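Local coordinates for beta-fructofuranosidase (Bifidobacterium adolescentis, PDB 6NOB), which probably hydrolyses the terminal beta-fructofuranoside bonds of sugars such as sucrose, as a member of glycoside hydrolase family 32, at residues V387-L392 / Y436-F441. Numbering follows the deposited sequence.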
# COMPACT_ATOMS: atom_id res chain seq x y z
N VAL A 387 0.10 -19.66 -4.17
CA VAL A 387 -0.49 -18.47 -4.78
C VAL A 387 0.62 -17.46 -5.04
O VAL A 387 1.43 -17.16 -4.16
CB VAL A 387 -1.57 -17.85 -3.88
CG1 VAL A 387 -2.16 -16.61 -4.54
CG2 VAL A 387 -2.66 -18.87 -3.57
N ALA A 388 0.64 -16.92 -6.26
CA ALA A 388 1.49 -15.79 -6.61
C ALA A 388 0.62 -14.57 -6.89
O ALA A 388 -0.44 -14.69 -7.52
CB ALA A 388 2.38 -16.09 -7.82
N VAL A 389 1.07 -13.41 -6.42
CA VAL A 389 0.35 -12.15 -6.57
C VAL A 389 1.33 -11.09 -7.07
O VAL A 389 2.43 -10.97 -6.53
CB VAL A 389 -0.30 -11.71 -5.24
CG1 VAL A 389 -1.03 -10.39 -5.42
CG2 VAL A 389 -1.26 -12.77 -4.73
N GLY A 390 0.93 -10.35 -8.10
CA GLY A 390 1.79 -9.31 -8.64
C GLY A 390 1.00 -8.35 -9.50
O GLY A 390 -0.08 -8.66 -10.00
N ALA A 391 1.58 -7.15 -9.67
CA ALA A 391 0.95 -6.07 -10.41
C ALA A 391 1.62 -5.90 -11.77
O ALA A 391 2.83 -6.10 -11.92
CB ALA A 391 1.02 -4.76 -9.63
N LEU A 392 0.82 -5.53 -12.77
CA LEU A 392 1.26 -5.45 -14.16
C LEU A 392 1.42 -3.99 -14.57
O LEU A 392 0.43 -3.28 -14.75
CB LEU A 392 0.27 -6.18 -15.07
CG LEU A 392 0.13 -7.67 -14.76
CD1 LEU A 392 -1.09 -8.25 -15.45
CD2 LEU A 392 1.39 -8.41 -15.18
N TYR A 436 -3.58 -1.27 -5.23
CA TYR A 436 -2.26 -1.49 -5.81
C TYR A 436 -1.26 -1.85 -4.72
O TYR A 436 -1.50 -1.66 -3.53
CB TYR A 436 -1.78 -0.23 -6.56
CG TYR A 436 -0.68 -0.48 -7.57
CD1 TYR A 436 -0.94 -1.17 -8.74
CD2 TYR A 436 0.61 -0.03 -7.34
CE1 TYR A 436 0.06 -1.40 -9.66
CE2 TYR A 436 1.62 -0.25 -8.25
CZ TYR A 436 1.34 -0.94 -9.41
OH TYR A 436 2.34 -1.17 -10.33
N ALA A 437 -0.13 -2.40 -5.17
CA ALA A 437 1.04 -2.63 -4.31
C ALA A 437 0.71 -3.52 -3.12
O ALA A 437 1.01 -3.20 -1.97
CB ALA A 437 1.64 -1.29 -3.85
N THR A 438 0.09 -4.66 -3.41
CA THR A 438 -0.29 -5.59 -2.35
C THR A 438 0.94 -6.25 -1.74
O THR A 438 1.88 -6.63 -2.45
CB THR A 438 -1.23 -6.67 -2.90
OG1 THR A 438 -0.60 -7.32 -4.01
CG2 THR A 438 -2.54 -6.07 -3.33
N GLN A 439 0.92 -6.39 -0.42
CA GLN A 439 1.86 -7.25 0.28
C GLN A 439 1.10 -8.00 1.36
O GLN A 439 0.18 -7.45 1.97
CB GLN A 439 3.03 -6.47 0.89
CG GLN A 439 4.12 -7.37 1.46
CD GLN A 439 5.33 -6.62 1.96
OE1 GLN A 439 5.59 -6.57 3.17
NE2 GLN A 439 6.08 -6.02 1.04
N SER A 440 1.49 -9.25 1.60
CA SER A 440 0.80 -10.10 2.54
C SER A 440 1.76 -10.59 3.61
O SER A 440 2.98 -10.48 3.48
CB SER A 440 0.15 -11.29 1.82
OG SER A 440 1.01 -12.42 1.84
N PHE A 441 1.20 -11.14 4.69
CA PHE A 441 1.99 -11.76 5.74
C PHE A 441 1.12 -12.79 6.46
O PHE A 441 -0.10 -12.82 6.31
CB PHE A 441 2.54 -10.72 6.73
CG PHE A 441 1.52 -10.16 7.67
CD1 PHE A 441 0.63 -9.18 7.26
CD2 PHE A 441 1.45 -10.61 8.98
CE1 PHE A 441 -0.31 -8.66 8.14
CE2 PHE A 441 0.51 -10.11 9.86
CZ PHE A 441 -0.37 -9.13 9.45
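Ser440 OG is hydrogen-bonded to both Arg448 NH2 and Asp378 OD2, and on the same strand Thr438 meets Val389 and Tyr436 meets Ala391. The first meeting is a van der Waals touch: Val389 CG1 stands 3.4 Å from Thr438 OG1, and the partner of the hydroxyl in this pair is therefore a methyl carbon. The two side chains cross at about a right angle. In the second, Ala391 CB approaches the Tyr436 ring obliquely, 3.5 Å from CE1 and 3.8 Å from CZ of Tyr436. That reach follows from the tyrosine's first torsion: CG lies opposite the backbone N (chi1 -160°), bringing the CE1 side of the ring to Ala391 CB. Between Tyr436 and Thr438, Ala437 adopts left-handed backbone angles (phi 58°, psi 51°), a local distortion of the strand, and its CA is 7.0 Å from that of Ala391. A leucine at Tyr436 would probably leave Ala391 CB without the ring carbons CE1 and CZ that now touch it and open a gap beside it. All four touching residues are buried, and Val405 adds to the packing around Val389, Ala391 and Thr438. Strands 385-396 and 435-442 belong to separate sheets, and their side-chain packing is that of successive blades in the five-bladed beta-propeller of family 32.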